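PDB 3TNL: shikimate dehydrogenase from Listeria monocytogenes, which catalyses the reversible NADP-linked interconversion of shikimate and 3-dehydroshikimate on the biosynthetic route to chorismate and the aromatic amino acids. Local coordinates for residues B[140-145]-B[176-181]; B[157-162]-B[168-173]; B[181-186]-B[195-200]. All blocks are in the same frame, centred on the assembly; numbering follows the deposited sequence. Where two conformers were deposited one is given.

In the fold
All three contacts belong to the parallel six-stranded Rossmann sheet and the helices packed on it. Interaction 2 joins strand 156-160 to helix 164-175, and both of its segments fall between the two segments of interaction 1 in the sequence, which pair helix 137-147 with the approach to strand 180-185. Interaction 3 follows, carrying that same strand on to helix 191-204. The centre of interaction 2 lies about 8 Å from each of the other two, which are about 15 Å apart and share Ile181. Strands 156-160 and 180-185 are sheet neighbours, and their C-terminal ends, in interactions 2 and 3, meet the same NAD; interaction 1 stands back from the cofactor.

Interaction 1. Residues B[140-145]-B[176-181]; sequences GYMRAL and DGVKEI
Met142 reaches out from helix 137-147 and meets two residues of 176-181 with different parts of its side chain. Near its root, CG of Met142 rests 3.6 Å from OD2 of Asp176; at its end, CE of Met142 touches CG2 of Val178 at 4.1 Å. The thioether can do both because it is bent at every step: after a first torsion of -61° the chain turns again at chi2 and chi3 (both -66°), and the terminal methyl curls back beside Asp176, whose OD2 is 4.0 Å from CE of Met142. The carboxylate comes at the methionine from the opposite direction, so one oxygen lies against methylene and methyl hydrogens. Its other oxygen, OD1, is hydrogen-bonded to NE2 of Gln172, one turn earlier on helix 164-175, which would restrain the rotation of the group.

Further out, the backbone sets Val178 in place. Gly177 leaves the helical conformation with a positive phi of 108° in a Schellman motif, bonded back into the last turn of helix 164-175, and the chain then heads for strand 180-185. The N of Val178 is itself probably hydrogen-bonded to O of Ala173. Ala173 and Ile152 each touch both Met142 and Val178 with their side chains, completing a small apolar cluster around the methyl groups.

With 118 Å² buried and only van der Waals contacts between the segments, the join is small and non-polar in kind; the carboxylate of Asp176 takes its hydrogen bond from Gln172 of helix 164-175, not from the methionine.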
loop_
_atom_site.group_PDB
_atom_site.type_symbol
_atom_site.label_atom_id
_atom_site.label_comp_id
_atom_site.label_asym_id
_atom_site.label_seq_id
_atom_site.Cartn_x
_atom_site.Cartn_y
_atom_site.Cartn_z
ATOM N N GLY B 140 -14.734 7.809 19.537
ATOM C CA GLY B 140 -15.519 8.410 18.454
ATOM C C GLY B 140 -16.974 8.595 18.883
ATOM O O GLY B 140 -17.587 9.632 18.634
ATOM N N TYR B 141 -17.507 7.576 19.547
ATOM C CA TYR B 141 -18.879 7.624 20.060
ATOM C C TYR B 141 -19.053 8.767 21.068
ATOM O O TYR B 141 -19.970 9.577 20.960
ATOM C CB TYR B 141 -19.262 6.265 20.689
ATOM C CG TYR B 141 -20.660 6.282 21.269
ATOM C CD1 TYR B 141 -21.774 6.024 20.459
ATOM C CD2 TYR B 141 -20.869 6.561 22.597
ATOM C CE1 TYR B 141 -23.051 6.094 20.958
ATOM C CE2 TYR B 141 -22.143 6.622 23.128
ATOM C CZ TYR B 141 -23.232 6.389 22.309
ATOM O OH TYR B 141 -24.495 6.442 22.825
ATOM N N MET B 142 -18.143 8.880 22.010
ATOM C CA MET B 142 -18.224 9.880 23.034
ATOM C C MET B 142 -18.067 11.288 22.463
ATOM O O MET B 142 -18.747 12.215 22.885
ATOM C CB MET B 142 -17.201 9.591 24.135
ATOM C CG MET B 142 -17.399 8.266 24.838
ATOM S SD MET B 142 -18.911 8.130 25.821
ATOM C CE MET B 142 -18.598 9.350 27.110
ATOM N N ARG B 143 -17.149 11.441 21.514
ATOM C CA ARG B 143 -16.912 12.738 20.912
ATOM C C ARG B 143 -18.127 13.186 20.150
ATOM O O ARG B 143 -18.520 14.365 20.215
ATOM C CB ARG B 143 -15.670 12.658 20.002
ATOM C CG ARG B 143 -15.314 13.968 19.313
ATOM C CD ARG B 143 -14.998 15.069 20.286
ATOM N NE ARG B 143 -14.578 16.279 19.576
ATOM C CZ ARG B 143 -13.338 16.526 19.144
ATOM N NH1 ARG B 143 -12.360 15.645 19.312
ATOM N NH2 ARG B 143 -13.074 17.667 18.522
ATOM N N ALA B 144 -18.758 12.255 19.428
ATOM C CA ALA B 144 -19.946 12.608 18.665
ATOM C C ALA B 144 -21.054 13.136 19.600
ATOM O O ALA B 144 -21.749 14.087 19.275
ATOM C CB ALA B 144 -20.429 11.386 17.851
ATOM N N LEU B 145 -21.212 12.536 20.768
ATOM C CA LEU B 145 -22.220 13.018 21.718
ATOM C C LEU B 145 -21.879 14.422 22.157
ATOM O O LEU B 145 -22.729 15.296 22.136
ATOM C CB LEU B 145 -22.319 12.106 22.937
ATOM C CG LEU B 145 -22.917 10.707 22.769
ATOM C CD1 LEU B 145 -22.781 9.959 24.090
ATOM C CD2 LEU B 145 -24.366 10.833 22.307
ATOM N N ASP B 176 -14.049 7.614 30.756
ATOM C CA ASP B 176 -14.287 9.039 30.583
ATOM C C ASP B 176 -15.130 9.683 31.691
ATOM O O ASP B 176 -15.397 10.880 31.649
ATOM C CB ASP B 176 -14.993 9.299 29.249
ATOM C CG ASP B 176 -14.110 9.021 28.037
ATOM O OD1 ASP B 176 -12.987 8.480 28.193
ATOM O OD2 ASP B 176 -14.603 9.314 26.925
ATOM N N GLY B 177 -15.633 8.907 32.625
ATOM C CA GLY B 177 -16.372 9.498 33.734
ATOM C C GLY B 177 -17.875 9.332 33.799
ATOM O O GLY B 177 -18.512 9.996 34.598
ATOM N N VAL B 178 -18.451 8.491 32.942
ATOM C CA VAL B 178 -19.864 8.164 33.091
ATOM C C VAL B 178 -19.974 7.469 34.464
ATOM O O VAL B 178 -19.176 6.594 34.807
ATOM C CB VAL B 178 -20.330 7.315 31.927
ATOM C CG1 VAL B 178 -21.677 6.682 32.213
ATOM C CG2 VAL B 178 -20.345 8.187 30.665
ATOM N N LYS B 179 -20.990 7.824 35.236
ATOM C CA LYS B 179 -21.120 7.340 36.625
ATOM C C LYS B 179 -21.656 5.926 36.769
ATOM O O LYS B 179 -21.235 5.181 37.662
ATOM C CB LYS B 179 -22.007 8.314 37.431
ATOM C CG LYS B 179 -22.171 8.007 38.931
ATOM C CD LYS B 179 -23.268 8.884 39.572
ATOM C CE LYS B 179 -23.312 8.668 41.077
ATOM N NZ LYS B 179 -23.443 7.235 41.411
ATOM N N GLU B 180 -22.597 5.568 35.901
ATOM C CA GLU B 180 -23.233 4.260 35.964
ATOM C C GLU B 180 -23.564 3.796 34.568
ATOM O O GLU B 180 -23.956 4.615 33.735
ATOM C CB GLU B 180 -24.574 4.390 36.701
ATOM C CG GLU B 180 -24.535 5.035 38.073
ATOM C CD GLU B 180 -25.947 5.201 38.644
ATOM O OE1 GLU B 180 -26.618 6.215 38.296
ATOM O OE2 GLU B 180 -26.321 4.346 39.497
ATOM N N ILE B 181 -23.414 2.512 34.333
ATOM C CA ILE B 181 -23.759 1.903 33.054
ATOM C C ILE B 181 -24.557 0.639 33.299
ATOM O O ILE B 181 -24.121 -0.256 34.024
ATOM C CB ILE B 181 -22.497 1.544 32.215
ATOM C CG1 ILE B 181 -21.711 2.828 31.902
ATOM C CG2 ILE B 181 -22.888 0.842 30.935
ATOM C CD1 ILE B 181 -20.432 2.631 31.130
#

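Interaction 2. Residues B[157-162]-B[168-173]; sequences MTICGA and AICIQA. With NAD (nicotinamide-adenine-dinucleotide), chain H.
Ile159 and Cys170 make the tightest meeting between strand 156-160 and helix 164-175: CG2 of Ile159 lies 3.6 Å from SG of Cys170. The strand side chain is turned with CG1 anti to the backbone N (chi1 -175°), which sends CD1 onward to the neighbouring helical position, where it is 3.8 Å from CG2 of Ile169. One isoleucine thus uses both branches, the gamma methyl against sulfur and the delta methyl against a second isoleucine. Met157, two residues earlier on the same face, stretches out nearly straight and bends at its last torsion, laying CE 3.8 Å from CB of Ala173 and at a looser 4.1 Å from CG2 of Ile169. The Met157 side chain is modelled in two conformers, and its contacts here are those of one of them.

Strand and helix run almost antiparallel, at 162°, with their axes 10.4 Å apart, and the touching residues are all buried. The packing gives out at the C-terminal end of the strand. Gly161 takes a positive phi in a conformation suited to glycine, and Ala162 turns its methyl away from 168-173; here the partner is the cofactor, with N of Ala162 donating to O3B of NAD at 2.9 Å along a moderately bent path (141°). On the side of the helix turned from the strand, Gln172 is partly exposed.

Gly164 N and Ala165 N also bond NAD. A beta strand running into a glycine-rich turn whose amides receive the dinucleotide, followed by a helix folded back over the strand, is the opening beta-alpha element of the Rossmann fold.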
loop_
_atom_site.group_PDB
_atom_site.type_symbol
_atom_site.label_atom_id
_atom_site.label_comp_id
_atom_site.label_asym_id
_atom_site.label_seq_id
_atom_site.Cartn_x
_atom_site.Cartn_y
_atom_site.Cartn_z
ATOM N N MET B 157 -25.899 5.734 31.833
ATOM C CA MET B 157 -26.237 5.274 30.500
ATOM C C MET B 157 -26.806 3.887 30.611
ATOM O O MET B 157 -26.321 3.077 31.394
ATOM C CB MET B 157 -24.991 5.222 29.588
ATOM C CG MET B 157 -25.242 4.571 28.212
ATOM S SD MET B 157 -23.868 4.752 27.032
ATOM C CE MET B 157 -22.581 3.851 27.906
ATOM N N THR B 158 -27.834 3.624 29.806
ATOM C CA THR B 158 -28.411 2.305 29.619
ATOM C C THR B 158 -28.064 1.958 28.152
ATOM O O THR B 158 -28.297 2.739 27.268
ATOM C CB THR B 158 -29.897 2.231 29.863
ATOM O OG1 THR B 158 -30.123 2.476 31.263
ATOM C CG2 THR B 158 -30.456 0.876 29.522
ATOM N N ILE B 159 -27.499 0.790 27.930
ATOM C CA ILE B 159 -27.068 0.405 26.595
ATOM C C ILE B 159 -27.413 -1.044 26.291
ATOM O O ILE B 159 -27.306 -1.924 27.159
ATOM C CB ILE B 159 -25.560 0.695 26.442
ATOM C CG1 ILE B 159 -25.078 0.426 25.010
ATOM C CG2 ILE B 159 -24.722 -0.101 27.458
ATOM C CD1 ILE B 159 -23.637 0.875 24.762
ATOM N N CYS B 160 -27.843 -1.286 25.052
ATOM C CA CYS B 160 -28.143 -2.613 24.552
ATOM C C CYS B 160 -26.970 -3.081 23.702
ATOM O O CYS B 160 -26.561 -2.416 22.767
ATOM C CB CYS B 160 -29.373 -2.629 23.641
ATOM S SG CYS B 160 -30.869 -2.084 24.453
ATOM N N GLY B 161 -26.429 -4.240 24.052
ATOM C CA GLY B 161 -25.364 -4.859 23.284
ATOM C C GLY B 161 -24.153 -5.245 24.103
ATOM O O GLY B 161 -23.906 -4.745 25.203
ATOM N N ALA B 162 -23.360 -6.118 23.497
ATOM C CA ALA B 162 -22.152 -6.694 24.129
ATOM C C ALA B 162 -21.129 -7.204 23.131
ATOM O O ALA B 162 -20.235 -8.006 23.502
ATOM C CB ALA B 162 -22.525 -7.781 25.112
ATOM N N ALA B 168 -16.522 -1.434 23.442
ATOM C CA ALA B 168 -15.685 -0.259 23.356
ATOM C C ALA B 168 -16.376 0.974 23.920
ATOM O O ALA B 168 -15.751 1.759 24.627
ATOM C CB ALA B 168 -15.256 -0.027 21.915
ATOM N N ILE B 169 -17.674 1.132 23.649
ATOM C CA ILE B 169 -18.420 2.256 24.152
ATOM C C ILE B 169 -18.540 2.191 25.665
ATOM O O ILE B 169 -18.336 3.197 26.359
ATOM C CB ILE B 169 -19.849 2.321 23.513
ATOM C CG1 ILE B 169 -19.757 2.779 22.066
ATOM C CG2 ILE B 169 -20.789 3.294 24.297
ATOM C CD1 ILE B 169 -21.020 2.494 21.245
ATOM N N CYS B 170 -18.856 1.009 26.188
ATOM C CA CYS B 170 -19.013 0.885 27.655
ATOM C C CYS B 170 -17.721 1.185 28.401
ATOM O O CYS B 170 -17.734 1.953 29.371
ATOM C CB CYS B 170 -19.501 -0.491 28.060
ATOM S SG CYS B 170 -21.216 -0.867 27.656
ATOM N N ILE B 171 -16.620 0.573 27.950
ATOM C CA ILE B 171 -15.312 0.763 28.576
ATOM C C ILE B 171 -14.910 2.210 28.487
ATOM O O ILE B 171 -14.573 2.835 29.489
ATOM C CB ILE B 171 -14.234 -0.114 27.890
ATOM C CG1 ILE B 171 -14.498 -1.581 28.187
ATOM C CG2 ILE B 171 -12.824 0.248 28.383
ATOM C CD1 ILE B 171 -14.399 -1.926 29.646
ATOM N N GLN B 172 -14.984 2.762 27.290
ATOM C CA GLN B 172 -14.565 4.181 27.096
ATOM C C GLN B 172 -15.427 5.152 27.928
ATOM O O GLN B 172 -14.926 6.099 28.544
ATOM C CB GLN B 172 -14.565 4.642 25.632
ATOM C CG GLN B 172 -13.737 5.886 25.472
ATOM C CD GLN B 172 -12.253 5.615 25.733
ATOM O OE1 GLN B 172 -11.647 4.780 25.062
ATOM N NE2 GLN B 172 -11.673 6.311 26.716
ATOM N N ALA B 173 -16.729 4.893 27.964
ATOM C CA ALA B 173 -17.638 5.739 28.731
ATOM C C ALA B 173 -17.220 5.706 30.203
ATOM O O ALA B 173 -17.136 6.749 30.841
ATOM C CB ALA B 173 -19.085 5.262 28.569
HETATM P PA NAD H . -21.107 -7.774 17.102
HETATM O O1A NAD H . -21.394 -8.910 16.123
HETATM O O2A NAD H . -19.726 -7.689 17.722
HETATM O O5B NAD H . -22.262 -7.770 18.239
HETATM C C5B NAD H . -23.652 -7.955 17.967
HETATM C C4B NAD H . -24.475 -7.513 19.183
HETATM O O4B NAD H . -25.864 -7.476 18.819
HETATM C C3B NAD H . -24.432 -8.524 20.313
HETATM O O3B NAD H . -24.599 -7.804 21.560
HETATM C C2B NAD H . -25.638 -9.406 20.093
HETATM O O2B NAD H . -26.141 -9.986 21.289
HETATM C C1B NAD H . -26.636 -8.404 19.550
HETATM N N9A NAD H . -27.714 -8.926 18.701
HETATM C C8A NAD H . -27.574 -9.317 17.413
HETATM N N7A NAD H . -28.780 -9.670 16.920
HETATM C C5A NAD H . -29.725 -9.497 17.878
HETATM C C6A NAD H . -31.090 -9.665 18.000
HETATM N N6A NAD H . -31.815 -10.096 16.962
HETATM N N1A NAD H . -31.712 -9.339 19.154
HETATM C C2A NAD H . -31.004 -8.894 20.221
HETATM N N3A NAD H . -29.665 -8.706 20.185
HETATM C C4A NAD H . -28.995 -8.989 19.045
HETATM O O3 NAD H . -21.463 -6.432 16.308
HETATM P PN NAD H . -20.761 -4.993 16.448
HETATM O O1N NAD H . -19.497 -4.904 15.629
HETATM O O2N NAD H . -20.750 -4.572 17.919
HETATM O O5D NAD H . -21.773 -4.023 15.653
HETATM C C5D NAD H . -23.090 -3.843 16.160
HETATM C C4D NAD H . -23.654 -2.681 15.367
HETATM O O4D NAD H . -22.795 -1.538 15.522
HETATM C C3D NAD H . -23.691 -2.987 13.879
HETATM O O3D NAD H . -24.976 -2.615 13.372
HETATM C C2D NAD H . -22.594 -2.121 13.282
HETATM O O2D NAD H . -22.840 -1.769 11.902
HETATM C C1D NAD H . -22.595 -0.931 14.233
HETATM N N1N NAD H . -21.354 -0.158 14.314
HETATM C C2N NAD H . -21.375 1.161 14.041
HETATM C C3N NAD H . -20.215 1.924 14.130
HETATM C C7N NAD H . -20.209 3.389 13.837
HETATM O O7N NAD H . -19.111 3.873 13.566
HETATM N N7N NAD H . -21.353 4.102 13.912
HETATM C C4N NAD H . -19.014 1.301 14.503
HETATM C C5N NAD H . -19.019 -0.062 14.785
HETATM C C6N NAD H . -20.209 -0.782 14.678
#

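Interaction 3. Residues B[181-186]-B[195-200]; sequences ISIFNR and EKTVEK. With NAD (nicotinamide-adenine-dinucleotide), chain H.
Asn185 ND2 has three acceptors near it: O2B of the NAD adenosine ribose at 3.2 Å, the carbonyl O of Arg186 at 2.9 Å and, weakly, OD1 of Asp188. The bond to Arg186 arrives on a carbonyl lone pair, although that oxygen lies tilted out of the plane of the Asn185 side-chain amide. The other end of the same amide, OD1 of Asn185, accepts from the ribose O3B at 2.7 Å. The two ribose hydroxyls are therefore read by one amide, and the bonds on both its ends would hold it against flipping.

Arg186 attends to the base. With CG set between the backbone N and the carbonyl carbon (chi1 64°), its extended chain passes over one face of the adenine and lays the guanidinium nearly parallel to the ring system, C5A of NAD standing 3.6 Å above its centre. A salt bridge from NE to Asp188 would restrain that orientation. Such face-to-face packing of a cation on the adenine suits the experimentally assigned NAD site.

Away from the cofactor, the strand meets its helix through one methyl: CD1 of Ile183 touches CG2 of Val198 at 4.0 Å and CG2 of Thr197 at 4.1 Å. Thr197 OG1 is turned to its own helix, bonded to O of Asn193.

Ile183 also packs on Cys170 of helix 164-175 and Leu211 of strand 208-213. Helix 191-204 is the crossover helix of the beta-alpha-beta unit 180-185, 191-204, 208-213, and it runs beside helix 164-175, where Thr197 touches Thr167 and Cys170.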
loop_
_atom_site.group_PDB
_atom_site.type_symbol
_atom_site.label_atom_id
_atom_site.label_comp_id
_atom_site.label_asym_id
_atom_site.label_seq_id
_atom_site.Cartn_x
_atom_site.Cartn_y
_atom_site.Cartn_z
ATOM N N ILE B 181 -23.414 2.512 34.333
ATOM C CA ILE B 181 -23.759 1.903 33.054
ATOM C C ILE B 181 -24.557 0.639 33.299
ATOM O O ILE B 181 -24.121 -0.256 34.024
ATOM C CB ILE B 181 -22.497 1.544 32.215
ATOM C CG1 ILE B 181 -21.711 2.828 31.902
ATOM C CG2 ILE B 181 -22.888 0.842 30.935
ATOM C CD1 ILE B 181 -20.432 2.631 31.130
ATOM N N SER B 182 -25.745 0.581 32.712
ATOM C CA SER B 182 -26.582 -0.585 32.749
ATOM C C SER B 182 -26.648 -1.196 31.351
ATOM O O SER B 182 -27.148 -0.568 30.417
ATOM C CB SER B 182 -27.968 -0.289 33.264
ATOM O OG SER B 182 -27.876 0.120 34.631
ATOM N N ILE B 183 -26.130 -2.419 31.246
ATOM C CA ILE B 183 -26.066 -3.151 29.977
ATOM C C ILE B 183 -27.178 -4.180 29.912
ATOM O O ILE B 183 -27.428 -4.905 30.883
ATOM C CB ILE B 183 -24.721 -3.916 29.849
ATOM C CG1 ILE B 183 -23.526 -2.965 30.080
ATOM C CG2 ILE B 183 -24.633 -4.695 28.507
ATOM C CD1 ILE B 183 -22.171 -3.667 30.235
ATOM N N PHE B 184 -27.821 -4.251 28.746
ATOM C CA PHE B 184 -28.843 -5.247 28.457
ATOM C C PHE B 184 -28.421 -6.027 27.222
ATOM O O PHE B 184 -28.039 -5.455 26.213
ATOM C CB PHE B 184 -30.213 -4.632 28.226
ATOM C CG PHE B 184 -30.844 -4.115 29.481
ATOM C CD1 PHE B 184 -31.869 -4.808 30.074
ATOM C CD2 PHE B 184 -30.403 -2.927 30.065
ATOM C CE1 PHE B 184 -32.449 -4.341 31.240
ATOM C CE2 PHE B 184 -30.974 -2.451 31.223
ATOM C CZ PHE B 184 -31.986 -3.176 31.830
ATOM N N ASN B 185 -28.440 -7.349 27.325
ATOM C CA ASN B 185 -28.102 -8.180 26.196
ATOM C C ASN B 185 -28.918 -9.463 26.267
ATOM O O ASN B 185 -29.269 -9.936 27.361
ATOM C CB ASN B 185 -26.591 -8.552 26.174
ATOM C CG ASN B 185 -26.122 -8.944 24.778
ATOM O OD1 ASN B 185 -25.913 -8.045 23.934
ATOM N ND2 ASN B 185 -25.996 -10.260 24.509
ATOM N N ARG B 186 -29.221 -10.038 25.108
ATOM C CA ARG B 186 -29.915 -11.331 25.094
ATOM C C ARG B 186 -28.965 -12.425 25.571
ATOM O O ARG B 186 -27.743 -12.229 25.647
ATOM C CB ARG B 186 -30.459 -11.678 23.703
ATOM C CG ARG B 186 -29.438 -11.877 22.583
ATOM C CD ARG B 186 -30.105 -12.345 21.330
ATOM N NE ARG B 186 -29.171 -12.601 20.242
ATOM C CZ ARG B 186 -29.571 -12.896 19.017
ATOM N NH1 ARG B 186 -28.684 -13.138 18.059
ATOM N NH2 ARG B 186 -30.873 -12.909 18.752
ATOM N N GLU B 195 -20.505 -9.902 30.751
ATOM C CA GLU B 195 -20.171 -10.183 32.173
ATOM C C GLU B 195 -18.711 -9.754 32.421
ATOM O O GLU B 195 -18.393 -9.155 33.450
ATOM C CB GLU B 195 -20.422 -11.638 32.527
ATOM C CG GLU B 195 -21.892 -12.015 32.578
ATOM C CD GLU B 195 -22.118 -13.524 32.782
ATOM O OE1 GLU B 195 -21.466 -14.321 32.090
ATOM O OE2 GLU B 195 -22.985 -13.899 33.607
ATOM N N LYS B 196 -17.835 -10.047 31.467
ATOM C CA LYS B 196 -16.438 -9.612 31.579
ATOM C C LYS B 196 -16.319 -8.077 31.575
ATOM O O LYS B 196 -15.567 -7.494 32.369
ATOM C CB LYS B 196 -15.577 -10.236 30.468
ATOM C CG LYS B 196 -15.209 -11.708 30.733
ATOM C CD LYS B 196 -14.049 -12.186 29.828
ATOM C CE LYS B 196 -14.363 -12.137 28.340
ATOM N NZ LYS B 196 -13.211 -12.665 27.519
ATOM N N THR B 197 -17.098 -7.400 30.723
ATOM C CA THR B 197 -17.084 -5.954 30.674
ATOM C C THR B 197 -17.500 -5.348 32.030
ATOM O O THR B 197 -16.893 -4.385 32.498
ATOM C CB THR B 197 -17.976 -5.485 29.561
ATOM O OG1 THR B 197 -17.428 -5.969 28.320
ATOM C CG2 THR B 197 -18.114 -3.954 29.535
ATOM N N VAL B 198 -18.548 -5.894 32.625
ATOM C CA VAL B 198 -18.990 -5.446 33.940
ATOM C C VAL B 198 -17.859 -5.564 34.971
ATOM O O VAL B 198 -17.643 -4.636 35.744
ATOM C CB VAL B 198 -20.227 -6.230 34.404
ATOM C CG1 VAL B 198 -20.512 -5.984 35.906
ATOM C CG2 VAL B 198 -21.440 -5.823 33.533
ATOM N N GLU B 199 -17.179 -6.721 34.995
ATOM C CA GLU B 199 -16.088 -6.985 35.933
ATOM C C GLU B 199 -14.964 -5.965 35.722
ATOM O O GLU B 199 -14.452 -5.397 36.689
ATOM C CB GLU B 199 -15.624 -8.429 35.743
ATOM C CG GLU B 199 -14.646 -9.014 36.727
ATOM C CD GLU B 199 -14.333 -10.481 36.388
ATOM O OE1 GLU B 199 -13.619 -11.135 37.178
ATOM O OE2 GLU B 199 -14.810 -10.983 35.328
ATOM N N LYS B 200 -14.597 -5.726 34.467
ATOM C CA LYS B 200 -13.557 -4.735 34.138
ATOM C C LYS B 200 -13.921 -3.328 34.595
ATOM O O LYS B 200 -13.116 -2.617 35.203
ATOM C CB LYS B 200 -13.319 -4.686 32.628
ATOM C CG LYS B 200 -12.657 -5.893 32.013
ATOM C CD LYS B 200 -12.644 -5.751 30.511
ATOM C CE LYS B 200 -12.005 -6.917 29.788
ATOM N NZ LYS B 200 -12.220 -6.780 28.313
HETATM P PA NAD H . -21.107 -7.774 17.102
HETATM O O1A NAD H . -21.394 -8.910 16.123
HETATM O O2A NAD H . -19.726 -7.689 17.722
HETATM O O5B NAD H . -22.262 -7.770 18.239
HETATM C C5B NAD H . -23.652 -7.955 17.967
HETATM C C4B NAD H . -24.475 -7.513 19.183
HETATM O O4B NAD H . -25.864 -7.476 18.819
HETATM C C3B NAD H . -24.432 -8.524 20.313
HETATM O O3B NAD H . -24.599 -7.804 21.560
HETATM C C2B NAD H . -25.638 -9.406 20.093
HETATM O O2B NAD H . -26.141 -9.986 21.289
HETATM C C1B NAD H . -26.636 -8.404 19.550
HETATM N N9A NAD H . -27.714 -8.926 18.701
HETATM C C8A NAD H . -27.574 -9.317 17.413
HETATM N N7A NAD H . -28.780 -9.670 16.920
HETATM C C5A NAD H . -29.725 -9.497 17.878
HETATM C C6A NAD H . -31.090 -9.665 18.000
HETATM N N6A NAD H . -31.815 -10.096 16.962
HETATM N N1A NAD H . -31.712 -9.339 19.154
HETATM C C2A NAD H . -31.004 -8.894 20.221
HETATM N N3A NAD H . -29.665 -8.706 20.185
HETATM C C4A NAD H . -28.995 -8.989 19.045
HETATM O O3 NAD H . -21.463 -6.432 16.308
HETATM P PN NAD H . -20.761 -4.993 16.448
HETATM O O1N NAD H . -19.497 -4.904 15.629
HETATM O O2N NAD H . -20.750 -4.572 17.919
HETATM O O5D NAD H . -21.773 -4.023 15.653
HETATM C C5D NAD H . -23.090 -3.843 16.160
HETATM C C4D NAD H . -23.654 -2.681 15.367
HETATM O O4D NAD H . -22.795 -1.538 15.522
HETATM C C3D NAD H . -23.691 -2.987 13.879
HETATM O O3D NAD H . -24.976 -2.615 13.372
HETATM C C2D NAD H . -22.594 -2.121 13.282
HETATM O O2D NAD H . -22.840 -1.769 11.902
HETATM C C1D NAD H . -22.595 -0.931 14.233
HETATM N N1N NAD H . -21.354 -0.158 14.314
HETATM C C2N NAD H . -21.375 1.161 14.041
HETATM C C3N NAD H . -20.215 1.924 14.130
HETATM C C7N NAD H . -20.209 3.389 13.837
HETATM O O7N NAD H . -19.111 3.873 13.566
HETATM N N7N NAD H . -21.353 4.102 13.912
HETATM C C4N NAD H . -19.014 1.301 14.503
HETATM C C5N NAD H . -19.019 -0.062 14.785
HETATM C C6N NAD H . -20.209 -0.782 14.678
#